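Local coordinates for protein DegQ (Legionella fallonii, PDB 3PV2) that probably degrades misfolded proteins as an HtrA-family serine protease, combining a trypsin-fold domain with PDZ domains in large, self-compartmentizing 12-mers, at residues P19-A22 against P23-N27; I142-S145 against D146-E149; N159-G162 against L163-G167; P238-M241 against V242-V245. All blocks are in the same frame, centred on the assembly; numbering follows the deposited sequence.

Contact 1. Residues P19-A22 against P23-N27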
ATOM      1  N   PRO B  19      40.522  30.310 -35.316  1.00 76.80           N
ATOM      2  CA  PRO B  19      39.300  31.085 -35.442  1.00 75.90           C
ATOM      3  C   PRO B  19      38.352  30.968 -34.240  1.00 71.81           C
ATOM      4  O   PRO B  19      38.636  30.275 -33.268  1.00 71.23           O
ATOM      5  CB  PRO B  19      38.624  30.457 -36.675  1.00 75.65           C
ATOM      6  CG  PRO B  19      38.935  28.972 -36.498  1.00 75.50           C
ATOM      7  CD  PRO B  19      40.341  28.929 -35.814  1.00 76.39           C
ATOM      8  N   SER B  20      37.224  31.655 -34.365  1.00 68.16           N
ATOM      9  CA  SER B  20      36.263  31.823 -33.295  1.00 64.36           C
ATOM     10  C   SER B  20      34.965  32.243 -33.936  1.00 62.01           C
ATOM     11  O   SER B  20      34.974  32.908 -34.976  1.00 62.85           O
ATOM     12  CB  SER B  20      36.716  32.957 -32.375  1.00 65.29           C
ATOM     13  OG  SER B  20      35.730  33.224 -31.412  1.00 62.09           O
ATOM     14  N   MET B  21      33.846  31.943 -33.303  1.00 57.55           N
ATOM     15  CA  MET B  21      32.600  32.513 -33.763  1.00 54.25           C
ATOM     16  C   MET B  21      32.308  33.836 -33.053  1.00 53.31           C
ATOM     17  O   MET B  21      31.348  34.506 -33.387  1.00 50.38           O
ATOM     18  CB  MET B  21      31.453  31.533 -33.562  1.00 52.61           C
ATOM     19  CG  MET B  21      31.364  30.439 -34.624  1.00 52.80           C
ATOM     20  SD  MET B  21      30.582  31.002 -36.146  1.00 64.18           S
ATOM     21  CE  MET B  21      29.139  31.859 -35.567  1.00 56.45           C
ATOM     22  N   ALA B  22      33.128  34.206 -32.077  1.00 53.28           N
ATOM     23  CA  ALA B  22      32.861  35.393 -31.237  1.00 54.45           C
ATOM     24  C   ALA B  22      32.709  36.749 -31.949  1.00 56.54           C
ATOM     25  O   ALA B  22      31.913  37.573 -31.483  1.00 56.45           O
ATOM     26  CB  ALA B  22      33.914  35.530 -30.162  1.00 54.71           C
ATOM     27  N   PRO B  23      33.450  36.999 -33.047  1.00 58.37           N
ATOM     28  CA  PRO B  23      33.301  38.328 -33.686  1.00 62.02           C
ATOM     29  C   PRO B  23      31.903  38.503 -34.358  1.00 61.13           C
ATOM     30  O   PRO B  23      31.236  39.538 -34.182  1.00 61.38           O
ATOM     31  CB  PRO B  23      34.453  38.367 -34.715  1.00 63.31           C
ATOM     32  CG  PRO B  23      35.424  37.341 -34.297  1.00 62.38           C
ATOM     33  CD  PRO B  23      34.569  36.254 -33.639  1.00 60.17           C
ATOM     34  N   VAL B  24      31.442  37.448 -35.035  1.00 59.10           N
ATOM     35  CA  VAL B  24      30.151  37.507 -35.646  1.00 58.94           C
ATOM     36  C   VAL B  24      29.067  37.588 -34.562  1.00 56.98           C
ATOM     37  O   VAL B  24      28.193  38.475 -34.629  1.00 56.37           O
ATOM     38  CB  VAL B  24      29.850  36.400 -36.660  1.00 58.30           C
ATOM     39  CG1 VAL B  24      30.941  35.400 -36.772  1.00 60.83           C
ATOM     40  CG2 VAL B  24      28.531  35.754 -36.339  1.00 58.76           C
ATOM     41  N   LEU B  25      29.173  36.749 -33.528  1.00 53.63           N
ATOM     42  CA  LEU B  25      28.168  36.798 -32.451  1.00 52.26           C
ATOM     43  C   LEU B  25      28.042  38.201 -31.818  1.00 54.09           C
ATOM     44  O   LEU B  25      26.931  38.641 -31.476  1.00 52.56           O
ATOM     45  CB  LEU B  25      28.358  35.725 -31.365  1.00 49.34           C
ATOM     46  CG  LEU B  25      28.311  34.237 -31.787  1.00 49.47           C
ATOM     47  CD1 LEU B  25      28.140  33.226 -30.587  1.00 42.64           C
ATOM     48  CD2 LEU B  25      27.262  34.026 -32.864  1.00 42.55           C
ATOM     49  N   LYS B  26      29.170  38.903 -31.723  1.00 57.06           N
ATOM     50  CA  LYS B  26      29.230  40.228 -31.113  1.00 60.07           C
ATOM     51  C   LYS B  26      28.374  41.208 -31.839  1.00 60.03           C
ATOM     52  O   LYS B  26      27.701  41.981 -31.216  1.00 60.10           O
ATOM     53  CB  LYS B  26      30.686  40.767 -31.061  1.00 63.49           C
ATOM     54  CG  LYS B  26      30.924  41.934 -30.043  1.00 69.64           C
ATOM     55  CD  LYS B  26      32.258  42.720 -30.269  1.00 77.45           C
ATOM     56  CE  LYS B  26      33.521  41.809 -30.165  1.00 79.92           C
ATOM     57  NZ  LYS B  26      34.869  42.428 -30.564  1.00 84.72           N
ATOM     58  N   ASN B  27      28.390  41.191 -33.154  1.00 60.80           N
ATOM     59  CA  ASN B  27      27.621  42.182 -33.910  1.00 62.70           C
ATOM     60  C   ASN B  27      26.119  41.904 -34.001  1.00 59.92           C
ATOM     61  O   ASN B  27      25.369  42.796 -34.239  1.00 60.24           O
ATOM     62  CB  ASN B  27      28.225  42.348 -35.307  1.00 65.41           C
ATOM     63  CG  ASN B  27      29.539  43.174 -35.303  1.00 71.76           C
ATOM     64  OD1 ASN B  27      30.366  43.022 -36.208  1.00 79.48           O
ATOM     65  ND2 ASN B  27      29.719  44.054 -34.302  1.00 74.48           N
TER
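With CG beside the backbone N (chi1 -79°) and bends at chi2 (-80°) and chi3 (-47°), the Met21 side chain brings its terminal CE against Val24 and Leu25. The methyl lies 3.9 Å from Leu25 CD2 and 4.0 Å from Val24 CG2, so that CE touches both branched neighbours. Along the backbone, Leu25 N donates a nearly straight hydrogen bond to Met21 O (3.1 Å), and Lys26 N reaches Ala22 O at the same 3.1 Å by a more bent path. The loop before the helix is held by Ser20: its hydroxyl, swung away from its own backbone N, lets OG accept from Ala22 N at 2.9 Å. The same OG is hydrogen-bonded to Asp152 of a second subunit, which therefore takes part in fixing the capping group. Pro23 has no N-H, which costs nothing in the first turn, where an N-H would have no helical carbonyl to bond; its CD lies 3.9 Å from Ser20 OG. On the inner side, Met21 and Leu25 both rest on Val155 of strand 153-158, while Ala22 and Leu25 meet Val150 of the second subunit. What results is a serine-capped helix start with Met21 packed against Val24 and Leu25, by which the N-terminal helix is packed between its own protease barrel and a neighbouring protomer.

Contact 2. Residues I142-S145 against D146-E149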
ATOM      1  N   ILE B 142      19.117  38.901 -42.583  1.00 60.17           N
ATOM      2  CA  ILE B 142      18.225  37.747 -42.712  1.00 60.29           C
ATOM      3  C   ILE B 142      18.662  36.876 -43.874  1.00 61.44           C
ATOM      4  O   ILE B 142      18.882  37.342 -44.990  1.00 63.33           O
ATOM      5  CB  ILE B 142      16.804  38.145 -42.887  1.00 60.81           C
ATOM      6  CG1 ILE B 142      16.340  38.887 -41.638  1.00 60.38           C
ATOM      7  CG2 ILE B 142      15.979  36.893 -43.054  1.00 61.62           C
ATOM      8  CD1 ILE B 142      15.833  40.229 -41.928  1.00 63.98           C
ATOM      9  N   GLY B 143      18.871  35.605 -43.591  1.00 60.05           N
ATOM     10  CA  GLY B 143      19.331  34.688 -44.612  1.00 60.88           C
ATOM     11  C   GLY B 143      18.220  33.955 -45.320  1.00 61.64           C
ATOM     12  O   GLY B 143      17.017  34.236 -45.140  1.00 62.67           O
ATOM     13  N   ASP B 144      18.641  33.021 -46.153  1.00 62.55           N
ATOM     14  CA  ASP B 144      17.732  32.183 -46.898  1.00 63.56           C
ATOM     15  C   ASP B 144      17.866  30.774 -46.377  1.00 61.01           C
ATOM     16  O   ASP B 144      18.881  30.103 -46.644  1.00 61.91           O
ATOM     17  CB  ASP B 144      18.114  32.226 -48.382  1.00 65.97           C
ATOM     18  CG  ASP B 144      17.218  31.348 -49.271  1.00 67.20           C
ATOM     19  OD1 ASP B 144      16.298  30.661 -48.789  1.00 63.60           O
ATOM     20  OD2 ASP B 144      17.442  31.374 -50.496  1.00 74.71           O
ATOM     21  N   SER B 145      16.849  30.314 -45.659  1.00 59.17           N
ATOM     22  CA  SER B 145      16.867  28.977 -45.081  1.00 57.52           C
ATOM     23  C   SER B 145      16.728  27.865 -46.125  1.00 59.27           C
ATOM     24  O   SER B 145      16.979  26.670 -45.818  1.00 57.41           O
ATOM     25  CB  SER B 145      15.759  28.813 -44.041  1.00 56.98           C
ATOM     26  OG  SER B 145      14.498  29.165 -44.573  1.00 57.98           O
ATOM     27  N   ASP B 146      16.324  28.212 -47.349  1.00 61.28           N
ATOM     28  CA  ASP B 146      16.280  27.184 -48.394  1.00 63.24           C
ATOM     29  C   ASP B 146      17.668  26.700 -48.808  1.00 63.14           C
ATOM     30  O   ASP B 146      17.776  25.604 -49.356  1.00 62.16           O
ATOM     31  CB  ASP B 146      15.513  27.641 -49.636  1.00 66.15           C
ATOM     32  CG  ASP B 146      13.993  27.728 -49.406  1.00 68.45           C
ATOM     33  OD1 ASP B 146      13.441  26.943 -48.590  1.00 68.31           O
ATOM     34  OD2 ASP B 146      13.349  28.578 -50.073  1.00 74.30           O
ATOM     35  N   LYS B 147      18.701  27.519 -48.574  1.00 63.36           N
ATOM     36  CA  LYS B 147      20.108  27.210 -48.970  1.00 64.42           C
ATOM     37  C   LYS B 147      20.861  26.322 -47.930  1.00 61.35           C
ATOM     38  O   LYS B 147      21.969  25.779 -48.183  1.00 61.23           O
ATOM     39  CB  LYS B 147      20.857  28.540 -49.203  1.00 67.06           C
ATOM     40  CG  LYS B 147      21.100  28.993 -50.677  1.00 73.09           C
ATOM     41  CD  LYS B 147      19.830  29.191 -51.467  1.00 80.05           C
ATOM     42  CE  LYS B 147      20.015  30.187 -52.657  1.00 85.70           C
ATOM     43  NZ  LYS B 147      21.042  29.672 -53.626  1.00 88.50           N
ATOM     44  N   LEU B 148      20.234  26.127 -46.776  1.00 58.00           N
ATOM     45  CA  LEU B 148      20.793  25.306 -45.713  1.00 55.54           C
ATOM     46  C   LEU B 148      20.948  23.852 -46.056  1.00 53.99           C
ATOM     47  O   LEU B 148      19.966  23.229 -46.450  1.00 56.56           O
ATOM     48  CB  LEU B 148      19.892  25.303 -44.508  1.00 54.54           C
ATOM     49  CG  LEU B 148      19.836  26.534 -43.615  1.00 56.25           C
ATOM     50  CD1 LEU B 148      18.905  26.088 -42.481  1.00 57.57           C
ATOM     51  CD2 LEU B 148      21.233  26.886 -43.093  1.00 58.09           C
ATOM     52  N   GLU B 149      22.126  23.304 -45.782  1.00 56.59           N
ATOM     53  CA  GLU B 149      22.402  21.892 -45.931  1.00 54.84           C
ATOM     54  C   GLU B 149      22.815  21.253 -44.601  1.00 50.48           C
ATOM     55  O   GLU B 149      23.400  21.914 -43.743  1.00 47.02           O
ATOM     56  CB  GLU B 149      23.541  21.675 -46.967  1.00 56.67           C
ATOM     57  CG  GLU B 149      23.270  22.196 -48.428  1.00 62.63           C
ATOM     58  CD  GLU B 149      24.480  22.018 -49.370  1.00 68.59           C
ATOM     59  OE1 GLU B 149      25.361  22.910 -49.390  1.00 71.59           O
ATOM     60  OE2 GLU B 149      24.550  20.979 -50.070  1.00 72.24           O
TER
HETATM   61  O   HOH W   1      13.318  27.015 -45.684  1.00 49.27           O
HETATM   62  O   HOH W   2      17.181  24.177 -46.800  1.00 71.44           O
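Asp144 turns its carboxylate forward onto the backbone of Asp146, with CG opposite its own N (chi1 179°). OD1 then accepts from Asp146 N at 2.8 Å, although the donor comes in from above the carboxylate plane, 46° out of it. The other oxygen, OD2, runs alongside the aliphatic part of Lys147, 3.4 Å from its CD. The lysine chain is bent at chi2 and chi4 and leaves NZ 5.1 Å from Asp144 OD2, too far for a salt bridge, though a weak attraction is possible. Asp146 carries its own carboxylate close by, its plane steeply inclined to that of Asp144, and the two acidic oxygens Asp144 OD1 and Asp146 OD2 stand 3.8 Å apart. The resulting repulsion is probably eased by Asn240, whose ND2 donates to Asp144 OD1 and more weakly to Asp146 OD2. Ser145 holds OG between its backbone N and carbonyl carbon (chi1 53°), where it takes part in a hydrogen bond with Asn240 N and another with a water. That water also donates to Asp146 OD1 at 2.9 Å. Leu148 CG lies 3.6 Å from Ser145 O. Along the main chain, Lys147 N bonds to Asp144 O at 3.2 Å, followed by a weak bond from Leu148 N to Ser145 O. An Asx turn at Asp144 is thus superimposed on a type I beta turn, in the connection between the two barrels of the trypsin fold.

Contact 3. Residues N159-G162 against L163-G167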
ATOM      1  N   ASN B 159      18.651  34.987 -25.101  1.00 49.38           N
ATOM      2  CA  ASN B 159      19.001  35.941 -24.069  1.00 51.63           C
ATOM      3  C   ASN B 159      18.095  35.538 -22.965  1.00 54.01           C
ATOM      4  O   ASN B 159      17.041  36.158 -22.767  1.00 53.20           O
ATOM      5  CB  ASN B 159      18.769  37.365 -24.530  1.00 50.92           C
ATOM      6  CG  ASN B 159      19.051  38.440 -23.429  1.00 55.02           C
ATOM      7  OD1 ASN B 159      19.151  38.173 -22.219  1.00 58.58           O
ATOM      8  ND2 ASN B 159      19.138  39.676 -23.879  1.00 58.70           N
ATOM      9  N   PRO B 160      18.457  34.440 -22.275  1.00 57.32           N
ATOM     10  CA  PRO B 160      17.531  33.950 -21.294  1.00 60.67           C
ATOM     11  C   PRO B 160      17.556  34.725 -20.000  1.00 64.83           C
ATOM     12  O   PRO B 160      16.627  34.597 -19.239  1.00 66.05           O
ATOM     13  CB  PRO B 160      18.024  32.538 -21.035  1.00 60.58           C
ATOM     14  CG  PRO B 160      19.486  32.656 -21.180  1.00 59.78           C
ATOM     15  CD  PRO B 160      19.705  33.669 -22.270  1.00 56.94           C
ATOM     16  N   PHE B 161      18.592  35.515 -19.743  1.00 68.98           N
ATOM     17  CA  PHE B 161      18.754  36.054 -18.390  1.00 74.83           C
ATOM     18  C   PHE B 161      18.306  37.505 -18.179  1.00 77.71           C
ATOM     19  O   PHE B 161      17.880  37.841 -17.079  1.00 80.46           O
ATOM     20  CB  PHE B 161      20.201  35.899 -17.916  1.00 75.65           C
ATOM     21  CG  PHE B 161      20.702  34.475 -17.920  1.00 77.58           C
ATOM     22  CD1 PHE B 161      20.118  33.513 -17.101  1.00 80.41           C
ATOM     23  CD2 PHE B 161      21.793  34.113 -18.723  1.00 77.39           C
ATOM     24  CE1 PHE B 161      20.604  32.208 -17.094  1.00 82.04           C
ATOM     25  CE2 PHE B 161      22.286  32.815 -18.733  1.00 78.55           C
ATOM     26  CZ  PHE B 161      21.694  31.854 -17.926  1.00 80.18           C
ATOM     27  N   GLY B 162      18.419  38.361 -19.194  1.00 79.58           N
ATOM     28  CA  GLY B 162      18.070  39.787 -19.029  1.00 81.94           C
ATOM     29  C   GLY B 162      18.884  40.550 -17.982  1.00 84.97           C
ATOM     30  O   GLY B 162      20.045  40.223 -17.715  1.00 84.81           O
ATOM     31  N   LEU B 163      18.242  41.538 -17.350  1.00 88.04           N
ATOM     32  CA  LEU B 163      18.962  42.673 -16.728  1.00 90.53           C
ATOM     33  C   LEU B 163      20.022  42.400 -15.633  1.00 92.69           C
ATOM     34  O   LEU B 163      21.087  43.019 -15.685  1.00 93.18           O
ATOM     35  CB  LEU B 163      17.990  43.758 -16.237  1.00 91.43           C
ATOM     36  CG  LEU B 163      18.552  45.201 -16.136  1.00 93.73           C
ATOM     37  CD1 LEU B 163      19.617  45.361 -15.027  1.00 95.18           C
ATOM     38  CD2 LEU B 163      19.105  45.691 -17.470  1.00 93.44           C
ATOM     39  N   ASN B 164      19.782  41.523 -14.648  1.00 94.10           N
ATOM     40  CA  ASN B 164      20.816  41.330 -13.588  1.00 95.69           C
ATOM     41  C   ASN B 164      22.112  40.577 -14.047  1.00 93.95           C
ATOM     42  O   ASN B 164      23.104  40.566 -13.317  1.00 94.74           O
ATOM     43  CB  ASN B 164      20.224  40.754 -12.280  1.00 98.07           C
ATOM     44  CG  ASN B 164      20.038  39.254 -12.324  1.00 98.68           C
ATOM     45  OD1 ASN B 164      19.262  38.739 -13.128  1.00 97.64           O
ATOM     46  ND2 ASN B 164      20.748  38.544 -11.451  1.00100.08           N
ATOM     47  N   SER B 165      22.078  39.994 -15.255  1.00 90.81           N
ATOM     48  CA  SER B 165      23.271  39.483 -15.975  1.00 88.87           C
ATOM     49  C   SER B 165      23.763  40.477 -17.058  1.00 86.05           C
ATOM     50  O   SER B 165      24.376  40.093 -18.052  1.00 83.40           O
ATOM     51  CB  SER B 165      22.955  38.133 -16.639  1.00 87.97           C
ATOM     52  OG  SER B 165      22.938  37.074 -15.700  1.00 89.32           O
ATOM     53  N   PHE B 166      23.500  41.761 -16.863  1.00 84.44           N
ATOM     54  CA  PHE B 166      23.783  42.759 -17.905  1.00 82.40           C
ATOM     55  C   PHE B 166      25.226  42.708 -18.436  1.00 81.03           C
ATOM     56  O   PHE B 166      26.171  42.709 -17.658  1.00 80.98           O
ATOM     57  CB  PHE B 166      23.490  44.169 -17.382  1.00 83.37           C
ATOM     58  CG  PHE B 166      24.076  45.263 -18.230  1.00 82.78           C
ATOM     59  CD1 PHE B 166      25.384  45.713 -17.990  1.00 83.89           C
ATOM     60  CD2 PHE B 166      23.326  45.826 -19.280  1.00 80.87           C
ATOM     61  CE1 PHE B 166      25.942  46.729 -18.771  1.00 85.82           C
ATOM     62  CE2 PHE B 166      23.863  46.839 -20.069  1.00 81.27           C
ATOM     63  CZ  PHE B 166      25.170  47.303 -19.816  1.00 83.90           C
ATOM     64  N   GLY B 167      25.366  42.669 -19.755  1.00 78.80           N
ATOM     65  CA  GLY B 167      26.669  42.588 -20.414  1.00 77.92           C
ATOM     66  C   GLY B 167      27.121  41.150 -20.652  1.00 76.91           C
ATOM     67  O   GLY B 167      28.036  40.899 -21.439  1.00 77.21           O
TER
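Phe161 meets Ser165 at the very root of its side chain. Its CB lies 3.7 Å from Ser165 OG and 3.8 Å from Ser165 CB, the two residues touching across the turn between them. One step out, CG is still 4.1 Å from Ser165 OG, which approaches the ring obliquely. Beyond CG the ring departs from the turn, because chi1 of -58° sets CG beside the backbone N and directs the aromatic group back over the preceding residue. There Pro160 CG sits 3.6 Å above the ring plane, over its centre, in a CH-pi-like arrangement, and the Phe161 side chain also packs on Lys181 of a second subunit. The backbone between the two residues is tied down at both ends of Gly162. Asn159 OD1 accepts from Gly162 N (3.1 Å), an Asx motif, while Gly162 O accepts from Ser165 N at 3.2 Å; the positive phi of Gly162 (61°) is readily adopted by a residue without a side chain. A weak bond from Phe166 N to Leu163 O closes the next turn. Toward the second subunit, Asn164 O makes a weak hydrogen bond to His266 and Leu163 packs on Thr268; the projecting surface is consistent with loop LD of HtrA proteases, here meeting a neighbour's PDZ domain. Main-chain bonds and Asn159 probably set the loop's shape, with the Phe161-Ser165 contact contributing van der Waals packing.

Contact 4. Residues P238-M241 against V242-V245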
ATOM      1  N   PRO B 238      12.367  27.442 -39.777  1.00 44.91           N
ATOM      2  CA  PRO B 238      13.217  28.087 -40.786  1.00 46.19           C
ATOM      3  C   PRO B 238      12.763  29.497 -41.141  1.00 47.27           C
ATOM      4  O   PRO B 238      11.575  29.783 -41.198  1.00 46.55           O
ATOM      5  CB  PRO B 238      13.116  27.168 -42.021  1.00 47.96           C
ATOM      6  CG  PRO B 238      11.944  26.276 -41.776  1.00 46.68           C
ATOM      7  CD  PRO B 238      11.560  26.348 -40.325  1.00 46.77           C
ATOM      8  N   ILE B 239      13.723  30.371 -41.340  1.00 48.09           N
ATOM      9  CA  ILE B 239      13.439  31.768 -41.365  1.00 48.80           C
ATOM     10  C   ILE B 239      12.520  32.149 -42.538  1.00 51.38           C
ATOM     11  O   ILE B 239      11.725  33.079 -42.419  1.00 49.68           O
ATOM     12  CB  ILE B 239      14.731  32.585 -41.437  1.00 47.19           C
ATOM     13  CG1 ILE B 239      14.467  34.061 -41.193  1.00 47.95           C
ATOM     14  CG2 ILE B 239      15.350  32.415 -42.776  1.00 51.17           C
ATOM     15  CD1 ILE B 239      13.902  34.342 -39.870  1.00 43.51           C
ATOM     16  N   ASN B 240      12.627  31.437 -43.661  1.00 54.09           N
ATOM     17  CA  ASN B 240      11.837  31.822 -44.847  1.00 56.54           C
ATOM     18  C   ASN B 240      10.344  31.703 -44.556  1.00 57.26           C
ATOM     19  O   ASN B 240       9.563  32.579 -44.889  1.00 57.98           O
ATOM     20  CB  ASN B 240      12.206  30.963 -46.042  1.00 57.73           C
ATOM     21  CG  ASN B 240      13.503  31.358 -46.672  1.00 56.79           C
ATOM     22  OD1 ASN B 240      14.242  32.238 -46.199  1.00 58.66           O
ATOM     23  ND2 ASN B 240      13.785  30.720 -47.782  1.00 58.93           N
ATOM     24  N   MET B 241       9.962  30.628 -43.894  1.00 56.91           N
ATOM     25  CA  MET B 241       8.624  30.521 -43.391  1.00 57.96           C
ATOM     26  C   MET B 241       8.332  31.586 -42.347  1.00 56.32           C
ATOM     27  O   MET B 241       7.229  32.166 -42.345  1.00 55.91           O
ATOM     28  CB  MET B 241       8.436  29.182 -42.760  1.00 58.45           C
ATOM     29  CG  MET B 241       7.031  28.883 -42.427  1.00 63.19           C
ATOM     30  SD  MET B 241       6.985  27.279 -41.615  1.00 75.35           S
ATOM     31  CE  MET B 241       6.668  27.824 -39.940  1.00 74.67           C
ATOM     32  N   VAL B 242       9.295  31.852 -41.466  1.00 53.61           N
ATOM     33  CA  VAL B 242       9.099  32.897 -40.469  1.00 52.81           C
ATOM     34  C   VAL B 242       8.765  34.251 -41.113  1.00 53.67           C
ATOM     35  O   VAL B 242       7.814  34.866 -40.712  1.00 52.63           O
ATOM     36  CB  VAL B 242      10.291  33.042 -39.508  1.00 51.41           C
ATOM     37  CG1 VAL B 242      10.095  34.250 -38.605  1.00 47.16           C
ATOM     38  CG2 VAL B 242      10.424  31.769 -38.716  1.00 51.09           C
ATOM     39  N   LYS B 243       9.541  34.690 -42.094  1.00 56.55           N
ATOM     40  CA  LYS B 243       9.302  35.946 -42.836  1.00 59.88           C
ATOM     41  C   LYS B 243       7.857  36.071 -43.345  1.00 61.50           C
ATOM     42  O   LYS B 243       7.220  37.136 -43.256  1.00 60.69           O
ATOM     43  CB  LYS B 243      10.197  36.038 -44.086  1.00 62.37           C
ATOM     44  CG  LYS B 243      11.705  36.272 -43.865  1.00 65.52           C
ATOM     45  CD  LYS B 243      12.518  36.624 -45.182  1.00 72.50           C
ATOM     46  CE  LYS B 243      11.956  35.997 -46.499  1.00 77.91           C
ATOM     47  NZ  LYS B 243      12.806  36.272 -47.722  1.00 81.29           N
ATOM     48  N   ASP B 244       7.334  34.977 -43.875  1.00 62.32           N
ATOM     49  CA  ASP B 244       6.037  35.056 -44.488  1.00 63.44           C
ATOM     50  C   ASP B 244       4.907  34.981 -43.449  1.00 60.93           C
ATOM     51  O   ASP B 244       3.886  35.698 -43.586  1.00 59.65           O
ATOM     52  CB  ASP B 244       5.966  34.069 -45.643  1.00 65.83           C
ATOM     53  CG  ASP B 244       7.096  34.331 -46.694  1.00 71.97           C
ATOM     54  OD1 ASP B 244       8.233  34.717 -46.291  1.00 78.91           O
ATOM     55  OD2 ASP B 244       6.867  34.176 -47.920  1.00 79.93           O
ATOM     56  N   VAL B 245       5.091  34.193 -42.388  1.00 57.02           N
ATOM     57  CA  VAL B 245       4.129  34.234 -41.312  1.00 54.18           C
ATOM     58  C   VAL B 245       4.128  35.648 -40.655  1.00 53.35           C
ATOM     59  O   VAL B 245       3.072  36.184 -40.354  1.00 52.44           O
ATOM     60  CB  VAL B 245       4.373  33.199 -40.257  1.00 52.97           C
ATOM     61  CG1 VAL B 245       3.624  33.548 -39.021  1.00 49.51           C
ATOM     62  CG2 VAL B 245       3.938  31.833 -40.749  1.00 54.19           C
TER
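Apolar contact across the first turns of the helix centres on Ile239 and Val242. With CG1 of Ile239 anti to its N (chi1 -169°), the turn at chi2 (61°) brings CD1 to 3.9 Å from Val242 CB and 4.0 Å from Val242 CG1. Other methyls pack on backbone carbonyls: Val242 CG2 settles 3.4 Å from Pro238 O, and further along Val245 rests its CB and CG2 on the carbonyl oxygen of Met241. The backbone hydrogen bonds follow the alpha-helical pattern. Val242 N to Pro238 O (3.1 Å) starts the series at the N-cap residue; Lys243 N binds Ile239 O at a short 2.7 Å, and Val245 N meets Met241 O at 2.9 Å with a nearly linear geometry. The intervening Asp244 N is held less firmly, dividing itself between weak bonds to Asn240 O and Met241 O. Among polar side chains, Asp244 OD1 lies 2.9 Å from Asn240 O, two acceptors in an approach that is probably unfavourable, as CG of Asp244 folds back beside its own N. Lys243 instead lays CB and CG along the carbonyls of Asn240 and Ile239. The helix follows directly on strand 234-238 of the second barrel; Val242 touches Ile219 of strand 216-221 and, like Val245, Leu127 of strand 127-131 in the first barrel, which places the helix across both halves of the trypsin fold.

All four contacts lie in the protease part of the chain, following one another in series. Contact 1 packs on strand 153-158, and contact 3 occupies the loop leaving that strand; their centres are about 19 Å apart and both meet a second subunit, so this side of the domain takes part in assembly. Contacts 2 and 4, with centres about 11 Å apart, touch directly: the inter-barrel connection is hydrogen-bonded to the first turn of helix 239-252 at Asn240. Contacts 2 and 3 are farther apart, about 29 Å between centres. Glu149 at the end of contact 2 packs on Ala22 of a neighbouring subunit, so that contacts 1 and 2 meet between protomers of the 12-mer.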